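Local coordinates for SusD superfamily protein (Bacteroides vulgatus ATCC 8482, PDB 3JQ0) that probably binds nutrients, likely sugars, at the outer membrane as a member of the SusD family, at residues A[185-190]-A[364-369]; A[191-196]-A[204-209]; A[390-395]-A[439-444]. One frame throughout, in Å; residues are numbered along the deposited sequence.

Contact 1 (A[185-190]-A[364-369])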
ATOM      1  N   THR A 185      12.635   4.185   7.598  1.00  7.38           N
ATOM      2  CA  THR A 185      13.041   3.129   8.539  1.00  7.36           C
ATOM      3  C   THR A 185      12.160   3.155   9.803  1.00  7.53           C
ATOM      4  O   THR A 185      11.784   2.081  10.286  1.00  7.59           O
ATOM      5  CB  THR A 185      14.522   3.232   8.899  1.00  7.78           C
ATOM      6  OG1 THR A 185      15.223   2.854   7.731  1.00  8.84           O
ATOM      7  CG2 THR A 185      14.890   2.286  10.050  1.00  9.20           C
ATOM      8  N   GLN A 186      11.832   4.312  10.359  1.00  7.46           N
ATOM      9  CA  GLN A 186      10.970   4.355  11.541  1.00  7.26           C
ATOM     10  C   GLN A 186       9.545   3.858  11.255  1.00  6.93           C
ATOM     11  O   GLN A 186       8.978   3.168  12.076  1.00  7.52           O
ATOM     12  CB  GLN A 186      10.959   5.729  12.191  1.00  8.10           C
ATOM     13  CG  GLN A 186      12.324   6.136  12.729  1.00  8.92           C
ATOM     14  CD  GLN A 186      12.836   5.175  13.772  1.00  9.41           C
ATOM     15  OE1 GLN A 186      12.177   4.936  14.803  1.00 10.47           O
ATOM     16  NE2 GLN A 186      14.012   4.612  13.516  1.00  9.97           N
HETATM   17  N   MSE A 187       9.003   4.164  10.062  1.00  6.82           N
HETATM   18  CA  MSE A 187       7.712   3.612   9.666  1.00  6.94           C
HETATM   19  C   MSE A 187       7.781   2.094   9.635  1.00  7.04           C
HETATM   20  O   MSE A 187       6.908   1.397  10.175  1.00  7.17           O
HETATM   21  CB  MSE A 187       7.302   4.130   8.278  1.00  7.16           C
HETATM   22  CG  MSE A 187       6.685   5.515   8.239  1.00  7.88           C
HETATM   23 SE   MSE A 187       5.051   5.698   9.255  1.00  8.37          SE
HETATM   24  CE  MSE A 187       3.953   4.463   8.344  1.00 10.81           C
ATOM     25  N   LEU A 188       8.780   1.543   8.964  1.00  7.25           N
ATOM     26  CA  LEU A 188       8.929   0.102   8.843  1.00  6.92           C
ATOM     27  C   LEU A 188       9.127  -0.516  10.229  1.00  7.08           C
ATOM     28  O   LEU A 188       8.570  -1.568  10.538  1.00  7.42           O
ATOM     29  CB  LEU A 188      10.112  -0.208   7.941  1.00  7.21           C
ATOM     30  CG  LEU A 188      10.504  -1.681   7.875  1.00  7.65           C
ATOM     31  CD1 LEU A 188       9.383  -2.547   7.310  1.00  8.69           C
ATOM     32  CD2 LEU A 188      11.791  -1.833   7.051  1.00  9.21           C
ATOM     33  N   LYS A 189       9.902   0.142  11.069  1.00  7.26           N
ATOM     34  CA  LYS A 189      10.110  -0.335  12.451  1.00  6.83           C
ATOM     35  C   LYS A 189       8.772  -0.427  13.191  1.00  6.93           C
ATOM     36  O   LYS A 189       8.480  -1.419  13.869  1.00  7.50           O
ATOM     37  CB  LYS A 189      11.077   0.594  13.157  1.00  7.36           C
ATOM     38  CG  LYS A 189      11.438   0.121  14.574  1.00  8.22           C
ATOM     39  CD  LYS A 189      12.475   0.995  15.232  1.00  8.29           C
ATOM     40  CE  LYS A 189      12.934   0.465  16.563  1.00  9.75           C
ATOM     41  NZ  LYS A 189      13.905   1.410  17.218  1.00 10.85           N
ATOM     42  N   GLY A 190       7.949   0.608  13.075  1.00  6.86           N
ATOM     43  CA  GLY A 190       6.650   0.570  13.714  1.00  7.02           C
ATOM     44  C   GLY A 190       5.815  -0.597  13.190  1.00  6.89           C
ATOM     45  O   GLY A 190       5.184  -1.337  13.980  1.00  7.38           O
ATOM     46  N   TYR A 364       2.079  10.390   5.665  1.00  7.24           N
ATOM     47  CA  TYR A 364       1.885  10.810   7.034  1.00  7.00           C
ATOM     48  C   TYR A 364       0.542  10.307   7.633  1.00  7.09           C
ATOM     49  O   TYR A 364       0.507   9.981   8.818  1.00  7.24           O
ATOM     50  CB  TYR A 364       2.034  12.311   7.189  1.00  8.11           C
ATOM     51  CG  TYR A 364       2.111  12.750   8.625  1.00  8.02           C
ATOM     52  CD1 TYR A 364       3.189  12.410   9.405  1.00  9.79           C
ATOM     53  CD2 TYR A 364       1.120  13.505   9.224  1.00  9.23           C
ATOM     54  CE1 TYR A 364       3.268  12.803  10.727  1.00 11.32           C
ATOM     55  CE2 TYR A 364       1.200  13.920  10.534  1.00  9.74           C
ATOM     56  CZ  TYR A 364       2.276  13.568  11.288  1.00 10.39           C
ATOM     57  OH  TYR A 364       2.400  13.928  12.607  1.00 12.76           O
ATOM     58  N   ALA A 365      -0.536  10.202   6.849  1.00  6.96           N
ATOM     59  CA  ALA A 365      -1.772   9.647   7.420  1.00  6.75           C
ATOM     60  C   ALA A 365      -1.535   8.222   7.919  1.00  6.31           C
ATOM     61  O   ALA A 365      -2.216   7.767   8.839  1.00  7.27           O
ATOM     62  CB  ALA A 365      -2.921   9.679   6.431  1.00  7.21           C
ATOM     63  N   ASP A 366      -0.652   7.477   7.238  1.00  6.33           N
ATOM     64  CA  ASP A 366      -0.309   6.094   7.637  1.00  6.67           C
ATOM     65  C   ASP A 366       0.398   6.129   8.987  1.00  6.68           C
ATOM     66  O   ASP A 366       0.045   5.360   9.884  1.00  7.49           O
ATOM     67  CB  ASP A 366       0.556   5.486   6.503  1.00  7.00           C
ATOM     68  CG  ASP A 366       0.764   3.995   6.557  1.00  6.97           C
ATOM     69  OD1 ASP A 366       0.153   3.316   7.407  1.00  7.46           O
ATOM     70  OD2 ASP A 366       1.520   3.528   5.685  1.00  8.14           O
ATOM     71  N   CYS A 367       1.365   7.033   9.155  1.00  6.69           N
ATOM     72  CA  CYS A 367       1.999   7.230  10.463  1.00  7.20           C
ATOM     73  C   CYS A 367       0.912   7.425  11.533  1.00  6.94           C
ATOM     74  O   CYS A 367       0.923   6.789  12.562  1.00  7.32           O
ATOM     75  CB  CYS A 367       2.949   8.428  10.370  1.00  7.60           C
ATOM     76  SG  CYS A 367       3.650   8.931  11.956  1.00  9.80           S
ATOM     77  N   LEU A 368       0.023   8.374  11.313  1.00  6.84           N
ATOM     78  CA  LEU A 368      -0.979   8.685  12.332  1.00  6.77           C
ATOM     79  C   LEU A 368      -1.870   7.489  12.665  1.00  7.07           C
ATOM     80  O   LEU A 368      -2.154   7.244  13.836  1.00  7.25           O
ATOM     81  CB  LEU A 368      -1.842   9.898  11.903  1.00  7.81           C
ATOM     82  CG  LEU A 368      -1.113  11.230  11.813  1.00  8.52           C
ATOM     83  CD1 LEU A 368      -2.147  12.324  11.415  1.00 10.83           C
ATOM     84  CD2 LEU A 368      -0.371  11.578  13.115  1.00  9.95           C
ATOM     85  N   LEU A 369      -2.338   6.775  11.643  1.00  6.71           N
ATOM     86  CA  LEU A 369      -3.263   5.685  11.901  1.00  6.89           C
ATOM     87  C   LEU A 369      -2.570   4.470  12.522  1.00  6.48           C
ATOM     88  O   LEU A 369      -3.207   3.737  13.288  1.00  7.68           O
ATOM     89  CB  LEU A 369      -4.072   5.347  10.645  1.00  6.53           C
ATOM     90  CG  LEU A 369      -5.031   6.492  10.237  1.00  7.09           C
ATOM     91  CD1 LEU A 369      -5.676   6.133   8.892  1.00  7.74           C
ATOM     92  CD2 LEU A 369      -6.104   6.796  11.313  1.00  8.93           C
TER
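M187, a selenomethionine, reaches across to D366 and C367. This is helix-on-helix packing in the helical SusD fold. It joins segment 185-190 of helix 182-199 to the first turns of helix 364-377. The nearest CA atoms across the contact, M187 CA and C367 CA, are 6.8 Å apart, and the M187 side chain bridges them. Its CG stands anti to the carbonyl carbon (chi1 -81°), and the chain then bends at both later torsions. The selenium is thereby laid against the C367 backbone, with M187 SE 3.6 Å from C367 CA. It also touches CB of C367 at the same range. The thiol does not take this place. C367 SG lies farther off, 4.4 Å from M187 SE. D366 has CG anti to its backbone N (chi1 -167°), which brings its carboxylate to the end of M187. The polar work of that carboxylate lies outside the contact. D366 OD1 forms a salt bridge with R438 and a hydrogen bond with Q370. V217 of helix 204-217 packs on M187 as well. The methyl sits above the flat carboxylate, with M187 CE 3.7 Å from D366 CG.

Contact 2 (A[191-196]-A[204-209]); sequences EAYLWS and NSDYTI
Y193 offers a ring face to I209 and a ring edge to D206. I209 CG2 stands 3.6 Å from the centroid of the Y193 ring and 12° off its normal, a CH-pi contact over the centre. D206 OD1 lies in the ring plane at the edge, 3.6 Å from Y193 CD2. The carboxylate is turned almost perpendicular to the ring. Its other oxygen, D206 OD2, accepts a hydrogen bond of 2.7 Å from S196 OG. The hydroxyl comes from above the carboxylate plane. S196 has two conformers, so this bond describes one of them. On the more buried side L194 CD2 meets Y207 CD1 at 4.1 Å, and L194 O faces the edge of the Y207 ring. The frame is an antiparallel helical hairpin, consistent with the TPR-like clan of the family. The two short segments run at 167° with their axes 7.8 Å apart. Farther out, A374 and L377 of helix 364-377 pack on L194. K157 makes a cation-pi contact with Y193 and a hydrogen bond to S196 OG. K157 NZ also faces D206 OD2, but only at long range and weakly. S196 OG thus has partners on two residues, and the lysine probably helps to offset the carboxylate charge.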
ATOM      1  N   GLU A 191       5.824  -0.810  11.866  1.00  6.64           N
ATOM      2  CA  GLU A 191       5.058  -1.905  11.325  1.00  6.23           C
ATOM      3  C   GLU A 191       5.570  -3.248  11.825  1.00  6.84           C
ATOM      4  O   GLU A 191       4.790  -4.155  12.157  1.00  7.24           O
ATOM      5  CB  GLU A 191       5.087  -1.918   9.787  1.00  7.02           C
ATOM      6  CG  GLU A 191       4.483  -0.685   9.156  1.00  7.48           C
ATOM      7  CD  GLU A 191       4.228  -0.896   7.679  1.00  7.49           C
ATOM      8  OE1 GLU A 191       5.143  -1.264   6.916  1.00  8.72           O
ATOM      9  OE2 GLU A 191       3.044  -0.784   7.303  1.00  9.32           O
ATOM     10  N   ALA A 192       6.881  -3.414  11.842  1.00  6.75           N
ATOM     11  CA  ALA A 192       7.488  -4.688  12.208  1.00  7.50           C
ATOM     12  C   ALA A 192       7.238  -5.025  13.676  1.00  6.88           C
ATOM     13  O   ALA A 192       6.925  -6.182  14.011  1.00  7.22           O
ATOM     14  CB  ALA A 192       8.997  -4.665  11.939  1.00  7.87           C
ATOM     15  N   TYR A 193       7.327  -4.026  14.571  1.00  6.97           N
ATOM     16  CA  TYR A 193       7.084  -4.288  15.978  1.00  7.14           C
ATOM     17  C   TYR A 193       5.589  -4.431  16.264  1.00  6.76           C
ATOM     18  O   TYR A 193       5.229  -5.174  17.194  1.00  7.19           O
ATOM     19  CB  TYR A 193       7.819  -3.274  16.867  1.00  7.06           C
ATOM     20  CG  TYR A 193       9.275  -3.550  16.969  1.00  7.23           C
ATOM     21  CD1 TYR A 193      10.194  -3.111  16.025  1.00  8.03           C
ATOM     22  CD2 TYR A 193       9.786  -4.252  18.064  1.00  8.36           C
ATOM     23  CE1 TYR A 193      11.537  -3.395  16.145  1.00  7.89           C
ATOM     24  CE2 TYR A 193      11.134  -4.523  18.194  1.00  8.61           C
ATOM     25  CZ  TYR A 193      12.015  -4.097  17.220  1.00  8.32           C
ATOM     26  OH  TYR A 193      13.371  -4.355  17.333  1.00  9.23           O
ATOM     27  N   LEU A 194       4.695  -3.769  15.519  1.00  7.43           N
ATOM     28  CA  LEU A 194       3.286  -4.134  15.642  1.00  6.59           C
ATOM     29  C   LEU A 194       3.056  -5.596  15.282  1.00  7.28           C
ATOM     30  O   LEU A 194       2.334  -6.322  15.987  1.00  7.30           O
ATOM     31  CB  LEU A 194       2.400  -3.250  14.741  1.00  7.75           C
ATOM     32  CG  LEU A 194       2.069  -1.849  15.194  1.00  8.32           C
ATOM     33  CD1 LEU A 194       1.190  -1.157  14.136  1.00  8.94           C
ATOM     34  CD2 LEU A 194       1.346  -1.855  16.545  1.00 12.31           C
ATOM     35  N   TRP A 195       3.683  -6.049  14.197  1.00  6.81           N
ATOM     36  CA  TRP A 195       3.498  -7.389  13.718  1.00  6.93           C
ATOM     37  C   TRP A 195       4.053  -8.401  14.733  1.00  7.43           C
ATOM     38  O   TRP A 195       3.390  -9.368  15.131  1.00  7.57           O
ATOM     39  CB  TRP A 195       4.190  -7.607  12.371  1.00  6.91           C
ATOM     40  CG  TRP A 195       3.915  -8.941  11.774  1.00  6.83           C
ATOM     41  CD1 TRP A 195       4.592 -10.098  12.016  1.00  7.73           C
ATOM     42  CD2 TRP A 195       2.850  -9.287  10.888  1.00  7.66           C
ATOM     43  NE1 TRP A 195       4.016 -11.133  11.337  1.00  8.29           N
ATOM     44  CE2 TRP A 195       2.955 -10.654  10.625  1.00  7.98           C
ATOM     45  CE3 TRP A 195       1.822  -8.554  10.273  1.00  8.26           C
ATOM     46  CZ2 TRP A 195       2.068 -11.332   9.781  1.00  8.83           C
ATOM     47  CZ3 TRP A 195       0.943  -9.220   9.467  1.00  8.84           C
ATOM     48  CH2 TRP A 195       1.092 -10.593   9.203  1.00  9.56           C
ATOM     49  N   SER A 196       5.270  -8.172  15.218  1.00  7.30           N
ATOM     50  CA  SER A 196       5.748  -9.135  16.220  0.70  7.87           C
ATOM     51  C   SER A 196       4.937  -9.053  17.501  1.00  7.29           C
ATOM     52  O   SER A 196       4.675 -10.089  18.114  1.00  7.92           O
ATOM     53  CB  SER A 196       7.218  -8.996  16.520  0.70  8.25           C
ATOM     54  OG  SER A 196       7.548  -7.747  17.085  0.70  8.11           O
ATOM     55  N   ASN A 204       2.983  -6.061  24.836  1.00  9.37           N
ATOM     56  CA  ASN A 204       3.027  -4.653  25.089  1.00  9.30           C
ATOM     57  C   ASN A 204       4.404  -4.038  24.881  1.00  8.74           C
ATOM     58  O   ASN A 204       4.502  -2.899  24.411  1.00  9.55           O
ATOM     59  CB  ASN A 204       2.475  -4.335  26.472  1.00 10.30           C
ATOM     60  CG  ASN A 204       1.025  -4.664  26.595  1.00 13.60           C
ATOM     61  OD1 ASN A 204       0.275  -4.616  25.624  1.00 15.76           O
ATOM     62  ND2 ASN A 204       0.615  -5.023  27.767  1.00 17.44           N
ATOM     63  N   SER A 205       5.477  -4.763  25.212  1.00  7.90           N
ATOM     64  CA  SER A 205       6.774  -4.182  25.017  1.00  8.14           C
ATOM     65  C   SER A 205       7.084  -3.897  23.526  1.00  8.25           C
ATOM     66  O   SER A 205       7.716  -2.893  23.190  1.00  8.56           O
ATOM     67  CB  SER A 205       7.834  -5.038  25.659  1.00 10.11           C
ATOM     68  OG  SER A 205       7.895  -6.302  25.132  1.00 13.26           O
ATOM     69  N   ASP A 206       6.625  -4.758  22.654  1.00  7.80           N
ATOM     70  CA  ASP A 206       6.745  -4.524  21.213  1.00  7.32           C
ATOM     71  C   ASP A 206       5.820  -3.389  20.749  1.00  7.01           C
ATOM     72  O   ASP A 206       6.218  -2.582  19.921  1.00  7.98           O
ATOM     73  CB  ASP A 206       6.452  -5.777  20.410  1.00  7.40           C
ATOM     74  CG  ASP A 206       7.621  -6.749  20.349  1.00  8.48           C
ATOM     75  OD1 ASP A 206       8.745  -6.388  20.788  1.00  9.74           O
ATOM     76  OD2 ASP A 206       7.393  -7.852  19.814  1.00  9.21           O
ATOM     77  N   TYR A 207       4.592  -3.302  21.285  1.00  7.44           N
ATOM     78  CA  TYR A 207       3.698  -2.173  20.949  1.00  7.64           C
ATOM     79  C   TYR A 207       4.300  -0.847  21.377  1.00  7.30           C
ATOM     80  O   TYR A 207       4.162   0.158  20.664  1.00  8.11           O
ATOM     81  CB  TYR A 207       2.335  -2.384  21.593  1.00  7.82           C
ATOM     82  CG  TYR A 207       1.590  -3.634  21.166  1.00  7.52           C
ATOM     83  CD1 TYR A 207       1.737  -4.214  19.902  1.00  7.18           C
ATOM     84  CD2 TYR A 207       0.734  -4.260  22.062  1.00  7.71           C
ATOM     85  CE1 TYR A 207       0.994  -5.308  19.538  1.00  7.58           C
ATOM     86  CE2 TYR A 207      -0.001  -5.391  21.732  1.00  7.90           C
ATOM     87  CZ  TYR A 207       0.136  -5.892  20.451  1.00  7.40           C
ATOM     88  OH  TYR A 207      -0.587  -6.993  20.018  1.00  9.11           O
ATOM     89  N   THR A 208       4.990  -0.823  22.517  1.00  8.26           N
ATOM     90  CA  THR A 208       5.668   0.391  22.957  1.00  8.50           C
ATOM     91  C   THR A 208       6.776   0.805  22.003  1.00  7.56           C
ATOM     92  O   THR A 208       6.908   1.960  21.620  1.00  8.15           O
ATOM     93  CB  THR A 208       6.196   0.233  24.403  1.00  8.79           C
ATOM     94  OG1 THR A 208       5.087   0.050  25.270  1.00 10.81           O
ATOM     95  CG2 THR A 208       7.054   1.393  24.828  1.00 11.14           C
ATOM     96  N   ILE A 209       7.594  -0.163  21.569  1.00  7.47           N
ATOM     97  CA  ILE A 209       8.620   0.124  20.557  1.00  7.35           C
ATOM     98  C   ILE A 209       7.985   0.677  19.286  1.00  6.83           C
ATOM     99  O   ILE A 209       8.471   1.629  18.694  1.00  7.35           O
ATOM    100  CB  ILE A 209       9.512  -1.123  20.296  1.00  7.61           C
ATOM    101  CG1 ILE A 209      10.307  -1.456  21.577  1.00  8.75           C
ATOM    102  CG2 ILE A 209      10.432  -0.890  19.125  1.00  8.78           C
ATOM    103  CD1 ILE A 209      10.899  -2.833  21.562  1.00 10.38           C
TER

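Contact 3 (A[390-395]-A[439-444])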
ATOM      1  N   ARG A 390      -9.659  12.261   9.816  1.00  6.63           N
ATOM      2  CA  ARG A 390     -11.032  12.582   9.436  1.00  6.61           C
ATOM      3  C   ARG A 390     -11.236  14.046   9.106  1.00  7.47           C
ATOM      4  O   ARG A 390     -11.906  14.381   8.136  1.00  7.32           O
ATOM      5  CB  ARG A 390     -12.032  12.144  10.518  1.00  7.21           C
ATOM      6  CG  ARG A 390     -12.115  10.656  10.721  1.00  6.82           C
ATOM      7  CD  ARG A 390     -13.176  10.238  11.705  1.00  7.44           C
ATOM      8  NE  ARG A 390     -13.251   8.789  11.779  1.00  7.18           N
ATOM      9  CZ  ARG A 390     -14.143   8.120  12.481  1.00  7.36           C
ATOM     10  NH1 ARG A 390     -15.070   8.771  13.174  1.00  8.03           N
ATOM     11  NH2 ARG A 390     -14.081   6.818  12.588  1.00  8.38           N
ATOM     12  N   GLU A 391     -10.642  14.934   9.910  1.00  7.33           N
ATOM     13  CA  GLU A 391     -10.818  16.356   9.659  1.00  7.78           C
ATOM     14  C   GLU A 391     -10.296  16.703   8.263  1.00  7.20           C
ATOM     15  O   GLU A 391     -10.874  17.508   7.537  1.00  7.72           O
ATOM     16  CB  GLU A 391     -10.127  17.188  10.739  1.00  7.64           C
ATOM     17  CG  GLU A 391     -10.278  18.666  10.495  1.00  9.31           C
ATOM     18  CD  GLU A 391      -9.788  19.559  11.648  1.00 12.11           C
ATOM     19  OE1 GLU A 391      -9.532  19.039  12.744  1.00 16.03           O
ATOM     20  OE2 GLU A 391      -9.713  20.794  11.465  1.00 14.51           O
ATOM     21  N   ARG A 392      -9.165  16.096   7.862  1.00  7.11           N
ATOM     22  CA  ARG A 392      -8.616  16.338   6.528  1.00  6.67           C
ATOM     23  C   ARG A 392      -9.572  15.812   5.453  1.00  6.88           C
ATOM     24  O   ARG A 392      -9.712  16.430   4.401  1.00  7.44           O
ATOM     25  CB  ARG A 392      -7.230  15.755   6.427  1.00  7.26           C
ATOM     26  CG  ARG A 392      -6.498  16.122   5.107  1.00  7.62           C
ATOM     27  CD  ARG A 392      -6.663  15.114   3.953  1.00  7.67           C
ATOM     28  NE  ARG A 392      -6.107  13.801   4.220  1.00  7.10           N
ATOM     29  CZ  ARG A 392      -4.803  13.539   4.233  1.00  7.47           C
ATOM     30  NH1 ARG A 392      -3.912  14.492   3.994  1.00  8.30           N
ATOM     31  NH2 ARG A 392      -4.383  12.324   4.493  1.00  7.15           N
ATOM     32  N   ALA A 393     -10.183  14.669   5.673  1.00  7.15           N
ATOM     33  CA  ALA A 393     -11.088  14.010   4.715  1.00  7.07           C
ATOM     34  C   ALA A 393     -12.349  14.826   4.476  1.00  7.06           C
ATOM     35  O   ALA A 393     -12.803  14.938   3.327  1.00  8.30           O
ATOM     36  CB  ALA A 393     -11.457  12.600   5.179  1.00  7.27           C
ATOM     37  N   TYR A 394     -12.990  15.320   5.534  1.00  6.82           N
ATOM     38  CA  TYR A 394     -14.211  16.115   5.391  1.00  7.24           C
ATOM     39  C   TYR A 394     -13.930  17.604   5.150  1.00  7.51           C
ATOM     40  O   TYR A 394     -14.798  18.348   4.695  1.00  8.07           O
ATOM     41  CB  TYR A 394     -15.080  15.963   6.633  1.00  7.81           C
ATOM     42  CG  TYR A 394     -15.628  14.580   6.878  1.00  7.42           C
ATOM     43  CD1 TYR A 394     -16.776  14.110   6.256  1.00  7.63           C
ATOM     44  CD2 TYR A 394     -14.972  13.694   7.732  1.00  8.41           C
ATOM     45  CE1 TYR A 394     -17.262  12.833   6.494  1.00  8.14           C
ATOM     46  CE2 TYR A 394     -15.454  12.416   7.968  1.00  7.73           C
ATOM     47  CZ  TYR A 394     -16.587  11.976   7.338  1.00  6.79           C
ATOM     48  OH  TYR A 394     -17.117  10.722   7.569  1.00  7.64           O
ATOM     49  N   GLY A 395     -12.728  18.032   5.522  1.00  7.85           N
ATOM     50  CA  GLY A 395     -12.348  19.451   5.588  1.00  8.08           C
ATOM     51  C   GLY A 395     -12.759  20.049   6.911  1.00  7.39           C
ATOM     52  O   GLY A 395     -13.812  19.707   7.452  1.00  8.29           O
ATOM     53  N   LEU A 439      -9.249   1.739   5.647  1.00  6.25           N
ATOM     54  CA  LEU A 439      -9.934   1.313   4.434  1.00  6.52           C
ATOM     55  C   LEU A 439     -10.278   2.548   3.574  1.00  5.82           C
ATOM     56  O   LEU A 439     -10.016   2.596   2.379  1.00  6.35           O
ATOM     57  CB  LEU A 439     -11.174   0.474   4.767  1.00  6.20           C
ATOM     58  CG  LEU A 439     -12.052   0.055   3.597  1.00  7.00           C
ATOM     59  CD1 LEU A 439     -11.322  -0.646   2.484  1.00  8.87           C
ATOM     60  CD2 LEU A 439     -13.220  -0.734   4.110  1.00  9.08           C
ATOM     61  N   ARG A 440     -10.892   3.531   4.225  1.00  5.75           N
ATOM     62  CA  ARG A 440     -11.270   4.760   3.552  1.00  5.77           C
ATOM     63  C   ARG A 440     -10.067   5.521   3.028  1.00  6.03           C
ATOM     64  O   ARG A 440     -10.161   6.188   1.970  1.00  6.28           O
ATOM     65  CB  ARG A 440     -12.098   5.633   4.521  1.00  6.19           C
ATOM     66  CG  ARG A 440     -13.479   5.065   4.785  1.00  6.42           C
ATOM     67  CD  ARG A 440     -14.247   5.873   5.811  1.00  6.69           C
ATOM     68  NE  ARG A 440     -15.623   5.392   5.910  1.00  6.61           N
ATOM     69  CZ  ARG A 440     -16.467   5.668   6.895  1.00  6.66           C
ATOM     70  NH1 ARG A 440     -16.068   6.315   7.972  1.00  6.80           N
ATOM     71  NH2 ARG A 440     -17.712   5.230   6.792  1.00  7.32           N
ATOM     72  N   GLU A 441      -8.940   5.505   3.735  1.00  6.14           N
ATOM     73  CA  GLU A 441      -7.800   6.344   3.458  1.00  5.74           C
ATOM     74  C   GLU A 441      -6.919   5.733   2.338  1.00  6.26           C
ATOM     75  O   GLU A 441      -6.275   6.504   1.614  1.00  6.17           O
ATOM     76  CB  GLU A 441      -6.991   6.499   4.759  1.00  5.92           C
ATOM     77  CG  GLU A 441      -5.839   7.468   4.684  1.00  6.10           C
ATOM     78  CD  GLU A 441      -6.201   8.942   4.437  1.00  6.04           C
ATOM     79  OE1 GLU A 441      -7.339   9.322   4.785  1.00  7.07           O
ATOM     80  OE2 GLU A 441      -5.284   9.695   3.966  1.00  6.63           O
ATOM     81  N   PHE A 442      -6.836   4.405   2.224  1.00  5.80           N
ATOM     82  CA  PHE A 442      -5.761   3.744   1.505  1.00  5.79           C
ATOM     83  C   PHE A 442      -6.194   2.863   0.346  1.00  5.67           C
ATOM     84  O   PHE A 442      -5.430   2.007  -0.093  1.00  5.99           O
ATOM     85  CB  PHE A 442      -4.852   2.937   2.464  1.00  5.58           C
ATOM     86  CG  PHE A 442      -4.099   3.827   3.435  1.00  6.13           C
ATOM     87  CD1 PHE A 442      -3.109   4.687   2.967  1.00  7.10           C
ATOM     88  CD2 PHE A 442      -4.387   3.817   4.788  1.00  6.39           C
ATOM     89  CE1 PHE A 442      -2.409   5.523   3.851  1.00  7.65           C
ATOM     90  CE2 PHE A 442      -3.701   4.636   5.644  1.00  7.58           C
ATOM     91  CZ  PHE A 442      -2.774   5.531   5.180  1.00  7.67           C
HETATM   92  N   MSE A 443      -7.376   3.094  -0.245  1.00  6.17           N
HETATM   93  CA  MSE A 443      -7.722   2.310  -1.420  1.00  5.57           C
HETATM   94  C   MSE A 443      -6.665   2.413  -2.476  1.00  5.43           C
HETATM   95  O   MSE A 443      -6.157   3.523  -2.761  1.00  6.09           O
HETATM   96  CB  MSE A 443      -9.080   2.760  -2.016  1.00  6.52           C
HETATM   97  CG  MSE A 443     -10.253   2.643  -1.108  1.00  6.51           C
HETATM   98 SE   MSE A 443     -11.928   2.913  -2.021  1.00  6.58          SE
HETATM   99  CE  MSE A 443     -11.996   1.148  -2.855  1.00  8.20           C
ATOM    100  N   PHE A 444      -6.324   1.280  -3.116  1.00  5.90           N
ATOM    101  CA  PHE A 444      -5.331   1.230  -4.197  1.00  5.90           C
ATOM    102  C   PHE A 444      -3.887   1.493  -3.737  1.00  5.81           C
ATOM    103  O   PHE A 444      -3.010   1.607  -4.557  1.00  7.43           O
ATOM    104  CB  PHE A 444      -5.703   2.138  -5.405  1.00  6.55           C
ATOM    105  CG  PHE A 444      -7.161   2.093  -5.727  1.00  5.72           C
ATOM    106  CD1 PHE A 444      -7.773   0.914  -6.137  1.00  6.66           C
ATOM    107  CD2 PHE A 444      -7.980   3.195  -5.546  1.00  6.73           C
ATOM    108  CE1 PHE A 444      -9.102   0.808  -6.352  1.00  7.69           C
ATOM    109  CE2 PHE A 444      -9.352   3.111  -5.775  1.00  7.24           C
ATOM    110  CZ  PHE A 444      -9.907   1.901  -6.177  1.00  7.94           C
TER
HETATM  111  O   HOH W   1      -7.947  11.927   5.130  1.00  7.39           O
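R392 and E441 meet through their charged ends, and the tight part of the contact is this one pair. R392 NH2 gives a hydrogen bond of 2.8 Å to E441 OE2, as part of a salt bridge. The bond is bent, with an N-H...O angle of 133°. It reaches OE2 on the syn side, somewhat out of the carboxylate plane. The guanidinium and carboxylate planes are 17° apart, so the two groups lie nearly coplanar and meet at their edges. The R392 chain folds at its second and third torsions (chi2 -92°), which turns the guanidinium toward helix 430-441. E441 is bent at its own second torsion. A365 of helix 364-377 closes in on the bridge, its CB packed against both partners.

In the largely helical SusD fold the pair joins the C-terminal ends of helices 383-394 and 430-441. R392 is also held by E242, through a salt bridge at NH1, and by the backbone O of V225. E441 has two more arginines, R363 at OE2 and R315 at OE1. Such a cluster would favour a charged carboxylate in this buried place.

The neighbouring side of the contact is looser. A water fills in where NE of R392 does not reach the acid directly. It accepts from R392 NE at 2.8 Å, in the guanidinium plane, and donates to E441 OE1 at 2.7 Å. Farther along, R390 and R440 approach without bonding. R390 NH2 is 5.1 Å from R440 NH1, and each arginine has its own acids: R390 pairs with E437 and D426, R440 with D411. Y394 also stops short, its OH 4.5 Å from R440 NH1.

Overall arrangement
From the N terminus, helix 182-199 enters contact 1 first and contact 2 directly after. Contact 2 closes a short loop back onto helix 204-217. This loop is nested inside the much longer one that contact 1 closes onto helix 364-377. The two contacts touch where K189 packs on I209. Helix 383-394 follows helix 364-377 and opens contact 3, which closes on helix 430-441. Contact 3 is in series with both others. It touches contact 1 through A365 and F442, but its nearest atoms are about 9 Å from contact 2. Helix 364-377 therefore lies between the hairpin of helices 182-199 and 204-217 and helices 383-394 and 430-441.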